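Local coordinates for teichoic acid biosynthesis protein F (PDB 3L7I), which is a teichoic acid biosynthesis protein whose modelled part belongs to the GT-B clan of glycosyltransferase-like folds, at residues A425-K433 and N471-D480. Residues are numbered along the deposited sequence; the frame is centred on the assembly and turned at random.
Sequences ARTPLYLNK and NFNRETSRWD
Arg-478 reaches into the curve of loop 425-433, where three backbone carbonyls lie near its guanidinium plane. Its NH1 donates to Pro-428 O at 3.0 Å, from above that carbonyl's plane, and NH2 makes a weak bond to Leu-431 O, bent to 119° at the hydrogen. Thr-427 O is also close to NH1, but the angle is too poor for a hydrogen bond. Pro-428 and Leu-431 are the first and last residues of a type I turn, so the arginine donates to the carbonyls at both ends of it, while Leu-429 CD2 sits 3.8 Å above the guanidinium plane, over its centre.

Glu-475 sets this arginine from its own side: OE1 takes NH1 at 2.6 Å, almost in the guanidinium plane. With CG anti to the backbone N (chi1 160°) and the chain bent at chi2, its OE2 meets Thr-427 N at 3.0 Å in a nearly straight bond. Trp-479 NE1 reaches the same oxygen from the opposite face of the carboxylate, and Tyr-439 OH is a further partner.

Flanking this centre, the Arg-426 guanidinium stacks on the Phe-472 ring, planes 27° apart, with CZ 4.1 Å from the ring centroid in a cation-pi contact; CD adds a CH-pi contact over the same face. At the far end a salt bridge brings Lys-433 NZ onto the syn lone pair of Asp-480 OD2, 2.7 Å away, with a weak bond to OD1. Tyr-439 N, in the neighbouring strand 438-441, also binds OD2.

The contact thus joins, within a Rossmann-like domain of the GT-B fold, the loop between two adjacent strands of the seven-stranded parallel sheet to the helix preceding the next. Its buried glutamate pairs charge with Arg-478 while satisfying loop backbone.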
ATOM      1  N   ALA A 425      17.087 -18.456  30.981  1.00 52.06           N
ATOM      2  CA  ALA A 425      15.916 -19.061  30.359  1.00 51.81           C
ATOM      3  C   ALA A 425      15.878 -18.618  28.928  1.00 51.67           C
ATOM      4  O   ALA A 425      16.632 -17.732  28.537  1.00 51.75           O
ATOM      5  CB  ALA A 425      14.660 -18.658  31.074  1.00 51.86           C
ATOM      6  N   ARG A 426      15.018 -19.239  28.138  1.00 51.59           N
ATOM      7  CA  ARG A 426      14.949 -18.924  26.718  1.00 51.56           C
ATOM      8  C   ARG A 426      14.592 -17.472  26.563  1.00 51.50           C
ATOM      9  O   ARG A 426      13.714 -17.005  27.271  1.00 51.53           O
ATOM     10  CB  ARG A 426      13.894 -19.785  26.037  1.00 51.67           C
ATOM     11  CG  ARG A 426      14.268 -21.224  26.021  1.00 51.91           C
ATOM     12  CD  ARG A 426      13.077 -22.040  25.686  1.00 52.23           C
ATOM     13  NE  ARG A 426      12.678 -21.742  24.336  1.00 52.36           N
ATOM     14  CZ  ARG A 426      11.604 -22.244  23.760  1.00 52.79           C
ATOM     15  NH1 ARG A 426      10.839 -23.067  24.456  1.00 53.15           N
ATOM     16  NH2 ARG A 426      11.312 -21.909  22.500  1.00 52.98           N
ATOM     17  N   THR A 427      15.274 -16.748  25.675  1.00 51.56           N
ATOM     18  CA  THR A 427      14.841 -15.385  25.384  1.00 51.63           C
ATOM     19  C   THR A 427      14.177 -15.364  24.013  1.00 51.64           C
ATOM     20  O   THR A 427      14.545 -16.143  23.145  1.00 51.68           O
ATOM     21  CB  THR A 427      15.968 -14.287  25.547  1.00 51.91           C
ATOM     22  OG1 THR A 427      16.824 -14.287  24.413  1.00 52.07           O
ATOM     23  CG2 THR A 427      16.804 -14.475  26.821  1.00 52.07           C
ATOM     24  N   PRO A 428      13.173 -14.488  23.836  1.00 51.73           N
ATOM     25  CA  PRO A 428      12.283 -14.476  22.660  1.00 51.85           C
ATOM     26  C   PRO A 428      13.011 -14.483  21.312  1.00 51.96           C
ATOM     27  O   PRO A 428      14.088 -13.904  21.173  1.00 52.04           O
ATOM     28  CB  PRO A 428      11.483 -13.178  22.819  1.00 52.08           C
ATOM     29  CG  PRO A 428      11.571 -12.829  24.257  1.00 52.10           C
ATOM     30  CD  PRO A 428      12.877 -13.391  24.777  1.00 51.89           C
ATOM     31  N   LEU A 429      12.413 -15.131  20.317  1.00 52.13           N
ATOM     32  CA  LEU A 429      13.005 -15.169  18.984  1.00 52.38           C
ATOM     33  C   LEU A 429      12.888 -13.844  18.191  1.00 52.60           C
ATOM     34  O   LEU A 429      13.680 -13.600  17.281  1.00 52.86           O
ATOM     35  CB  LEU A 429      12.435 -16.331  18.194  1.00 52.68           C
ATOM     36  CG  LEU A 429      12.910 -17.673  18.719  1.00 52.67           C
ATOM     37  CD1 LEU A 429      12.265 -18.790  17.930  1.00 53.19           C
ATOM     38  CD2 LEU A 429      14.426 -17.772  18.647  1.00 52.69           C
ATOM     39  N   TYR A 430      11.926 -12.985  18.517  1.00 52.64           N
ATOM     40  CA  TYR A 430      11.872 -11.702  17.831  1.00 52.95           C
ATOM     41  C   TYR A 430      13.053 -10.797  18.220  1.00 53.01           C
ATOM     42  O   TYR A 430      13.300  -9.801  17.560  1.00 53.39           O
ATOM     43  CB  TYR A 430      10.520 -10.984  18.009  1.00 53.18           C
ATOM     44  CG  TYR A 430      10.051 -10.898  19.443  1.00 53.04           C
ATOM     45  CD1 TYR A 430      10.554  -9.924  20.301  1.00 53.10           C
ATOM     46  CD2 TYR A 430       9.106 -11.800  19.942  1.00 53.02           C
ATOM     47  CE1 TYR A 430      10.122  -9.844  21.611  1.00 53.11           C
ATOM     48  CE2 TYR A 430       8.671 -11.732  21.247  1.00 53.01           C
ATOM     49  CZ  TYR A 430       9.185 -10.758  22.087  1.00 53.04           C
ATOM     50  OH  TYR A 430       8.768 -10.692  23.406  1.00 53.17           O
ATOM     51  N   LEU A 431      13.782 -11.128  19.280  1.00 52.77           N
ATOM     52  CA  LEU A 431      15.033 -10.417  19.561  1.00 53.04           C
ATOM     53  C   LEU A 431      16.133 -10.908  18.621  1.00 53.26           C
ATOM     54  O   LEU A 431      16.173 -12.091  18.271  1.00 53.09           O
ATOM     55  CB  LEU A 431      15.435 -10.558  21.027  1.00 52.89           C
ATOM     56  CG  LEU A 431      14.620  -9.627  21.918  1.00 53.03           C
ATOM     57  CD1 LEU A 431      15.008  -9.696  23.387  1.00 53.04           C
ATOM     58  CD2 LEU A 431      14.783  -8.219  21.398  1.00 53.64           C
ATOM     59  N   ASN A 432      17.009 -10.008  18.193  1.00 53.82           N
ATOM     60  CA  ASN A 432      18.005 -10.343  17.170  1.00 54.26           C
ATOM     61  C   ASN A 432      19.407 -10.538  17.704  1.00 54.64           C
ATOM     62  O   ASN A 432      20.104  -9.558  17.978  1.00 55.21           O
ATOM     63  CB  ASN A 432      18.067  -9.240  16.113  1.00 54.88           C
ATOM     64  CG  ASN A 432      16.837  -9.197  15.247  1.00 54.73           C
ATOM     65  OD1 ASN A 432      16.311 -10.248  14.822  1.00 54.45           O
ATOM     66  ND2 ASN A 432      16.355  -7.982  14.973  1.00 55.06           N
ATOM     67  N   LYS A 433      19.849 -11.782  17.826  1.00 54.49           N
ATOM     68  CA  LYS A 433      21.198 -12.015  18.334  1.00 54.99           C
ATOM     69  C   LYS A 433      22.223 -11.978  17.212  1.00 55.89           C
ATOM     70  O   LYS A 433      22.378 -12.949  16.463  1.00 56.03           O
ATOM     71  CB  LYS A 433      21.313 -13.322  19.109  1.00 54.60           C
ATOM     72  CG  LYS A 433      22.338 -13.200  20.204  1.00 54.98           C
ATOM     73  CD  LYS A 433      23.397 -14.275  20.087  1.00 55.48           C
ATOM     74  CE  LYS A 433      24.155 -14.237  18.765  1.00 56.33           C
ATOM     75  NZ  LYS A 433      25.586 -14.568  18.968  1.00 57.32           N
ATOM     76  N   ASN A 471      11.393 -24.592  17.152  1.00 62.79           N
ATOM     77  CA  ASN A 471      11.577 -23.293  17.774  1.00 61.75           C
ATOM     78  C   ASN A 471      12.598 -23.328  18.883  1.00 60.27           C
ATOM     79  O   ASN A 471      13.337 -22.364  19.075  1.00 59.72           O
ATOM     80  CB  ASN A 471      10.262 -22.752  18.315  1.00 61.78           C
ATOM     81  CG  ASN A 471       9.369 -22.221  17.224  1.00 63.42           C
ATOM     82  OD1 ASN A 471       9.844 -21.819  16.155  1.00 64.25           O
ATOM     83  ND2 ASN A 471       8.061 -22.231  17.474  1.00 64.15           N
ATOM     84  N   PHE A 472      12.627 -24.432  19.622  1.00 59.85           N
ATOM     85  CA  PHE A 472      13.554 -24.556  20.720  1.00 58.70           C
ATOM     86  C   PHE A 472      14.936 -24.646  20.096  1.00 59.09           C
ATOM     87  O   PHE A 472      15.923 -24.133  20.629  1.00 58.49           O
ATOM     88  CB  PHE A 472      13.247 -25.812  21.528  1.00 58.53           C
ATOM     89  CG  PHE A 472      13.610 -25.705  22.974  1.00 57.34           C
ATOM     90  CD1 PHE A 472      14.892 -25.358  23.359  1.00 56.84           C
ATOM     91  CD2 PHE A 472      12.674 -25.964  23.952  1.00 56.96           C
ATOM     92  CE1 PHE A 472      15.224 -25.257  24.686  1.00 55.97           C
ATOM     93  CE2 PHE A 472      13.006 -25.869  25.287  1.00 56.03           C
ATOM     94  CZ  PHE A 472      14.278 -25.522  25.649  1.00 55.54           C
ATOM     95  N   ASN A 473      15.007 -25.289  18.947  1.00 60.33           N
ATOM     96  CA  ASN A 473      16.275 -25.489  18.294  1.00 61.04           C
ATOM     97  C   ASN A 473      16.806 -24.155  17.828  1.00 61.07           C
ATOM     98  O   ASN A 473      18.008 -23.915  17.884  1.00 61.17           O
ATOM     99  CB  ASN A 473      16.122 -26.471  17.120  1.00 62.61           C
ATOM    100  CG  ASN A 473      17.446 -26.796  16.457  1.00 63.63           C
ATOM    101  OD1 ASN A 473      18.507 -26.354  16.917  1.00 63.21           O
ATOM    102  ND2 ASN A 473      17.395 -27.559  15.372  1.00 65.20           N
ATOM    103  N   ARG A 474      15.900 -23.290  17.374  1.00 61.23           N
ATOM    104  CA  ARG A 474      16.246 -21.945  16.936  1.00 61.44           C
ATOM    105  C   ARG A 474      16.904 -21.143  18.066  1.00 60.28           C
ATOM    106  O   ARG A 474      17.890 -20.429  17.841  1.00 60.61           O
ATOM    107  CB  ARG A 474      14.998 -21.204  16.450  1.00 61.91           C
ATOM    108  CG  ARG A 474      14.682 -21.348  14.978  1.00 63.60           C
ATOM    109  CD  ARG A 474      13.329 -20.699  14.594  1.00 64.33           C
ATOM    110  NE  ARG A 474      12.676 -21.431  13.496  1.00 65.94           N
ATOM    111  CZ  ARG A 474      11.992 -20.868  12.493  1.00 67.50           C
ATOM    112  NH1 ARG A 474      11.866 -19.541  12.432  1.00 67.68           N
ATOM    113  NH2 ARG A 474      11.442 -21.623  11.536  1.00 69.11           N
ATOM    114  N   GLU A 475      16.347 -21.250  19.275  1.00 59.13           N
ATOM    115  CA  GLU A 475      16.831 -20.496  20.422  1.00 58.16           C
ATOM    116  C   GLU A 475      18.196 -20.986  20.867  1.00 58.10           C
ATOM    117  O   GLU A 475      19.091 -20.173  21.104  1.00 58.16           O
ATOM    118  CB  GLU A 475      15.835 -20.565  21.580  1.00 57.18           C
ATOM    119  CG  GLU A 475      16.392 -20.232  22.986  1.00 56.21           C
ATOM    120  CD  GLU A 475      16.889 -18.791  23.137  1.00 56.24           C
ATOM    121  OE1 GLU A 475      16.893 -18.066  22.111  1.00 57.03           O
ATOM    122  OE2 GLU A 475      17.285 -18.391  24.263  1.00 55.65           O
ATOM    123  N   THR A 476      18.376 -22.299  20.974  1.00 58.23           N
ATOM    124  CA  THR A 476      19.657 -22.766  21.487  1.00 58.42           C
ATOM    125  C   THR A 476      20.765 -22.495  20.470  1.00 59.69           C
ATOM    126  O   THR A 476      21.930 -22.301  20.842  1.00 60.08           O
ATOM    127  CB  THR A 476      19.657 -24.244  21.880  1.00 58.55           C
ATOM    128  OG1 THR A 476      19.709 -25.054  20.698  1.00 59.74           O
ATOM    129  CG2 THR A 476      18.433 -24.570  22.690  1.00 57.60           C
ATOM    130  N   SER A 477      20.410 -22.464  19.191  1.00 60.53           N
ATOM    131  CA  SER A 477      21.426 -22.208  18.187  1.00 61.92           C
ATOM    132  C   SER A 477      22.071 -20.836  18.386  1.00 61.95           C
ATOM    133  O   SER A 477      23.135 -20.568  17.845  1.00 63.16           O
ATOM    134  CB  SER A 477      20.852 -22.317  16.769  1.00 62.96           C
ATOM    135  OG  SER A 477      20.311 -21.070  16.316  1.00 62.96           O
ATOM    136  N   ARG A 478      21.419 -19.967  19.143  1.00 60.83           N
ATOM    137  CA  ARG A 478      21.912 -18.613  19.343  1.00 60.99           C
ATOM    138  C   ARG A 478      22.769 -18.489  20.618  1.00 60.59           C
ATOM    139  O   ARG A 478      23.426 -17.469  20.834  1.00 61.05           O
ATOM    140  CB  ARG A 478      20.740 -17.617  19.428  1.00 60.37           C
ATOM    141  CG  ARG A 478      19.686 -17.745  18.347  1.00 60.82           C
ATOM    142  CD  ARG A 478      18.672 -16.623  18.428  1.00 60.65           C
ATOM    143  NE  ARG A 478      17.948 -16.599  19.700  1.00 59.37           N
ATOM    144  CZ  ARG A 478      17.189 -15.579  20.098  1.00 59.23           C
ATOM    145  NH1 ARG A 478      16.566 -15.615  21.267  1.00 58.23           N
ATOM    146  NH2 ARG A 478      17.067 -14.508  19.316  1.00 60.28           N
ATOM    147  N   TRP A 479      22.721 -19.513  21.471  1.00 59.91           N
ATOM    148  CA  TRP A 479      23.497 -19.515  22.697  1.00 59.73           C
ATOM    149  C   TRP A 479      24.963 -19.701  22.366  1.00 61.28           C
ATOM    150  O   TRP A 479      25.363 -20.754  21.870  1.00 62.08           O
ATOM    151  CB  TRP A 479      23.079 -20.646  23.635  1.00 58.88           C
ATOM    152  CG  TRP A 479      21.665 -20.614  24.135  1.00 57.55           C
ATOM    153  CD1 TRP A 479      20.751 -19.586  24.041  1.00 57.00           C
ATOM    154  CD2 TRP A 479      21.018 -21.657  24.845  1.00 56.86           C
ATOM    155  NE1 TRP A 479      19.565 -19.952  24.638  1.00 56.07           N
ATOM    156  CE2 TRP A 479      19.708 -21.222  25.137  1.00 55.94           C
ATOM    157  CE3 TRP A 479      21.421 -22.920  25.273  1.00 57.15           C
ATOM    158  CZ2 TRP A 479      18.813 -22.004  25.825  1.00 55.30           C
ATOM    159  CZ3 TRP A 479      20.531 -23.694  25.948  1.00 56.47           C
ATOM    160  CH2 TRP A 479      19.239 -23.240  26.219  1.00 55.54           C
ATOM    161  N   ASP A 480      25.765 -18.686  22.653  1.00 62.93           N
ATOM    162  CA  ASP A 480      27.181 -18.736  22.359  1.00 64.83           C
ATOM    163  C   ASP A 480      27.887 -19.516  23.461  1.00 64.03           C
ATOM    164  O   ASP A 480      28.817 -20.274  23.200  1.00 65.50           O
ATOM    165  CB  ASP A 480      27.735 -17.310  22.247  1.00 67.69           C
ATOM    166  CG  ASP A 480      27.119 -16.522  21.088  1.00 68.70           C
ATOM    167  OD1 ASP A 480      27.066 -17.035  19.948  1.00 70.15           O
ATOM    168  OD2 ASP A 480      26.690 -15.378  21.328  1.00 66.87           O
TER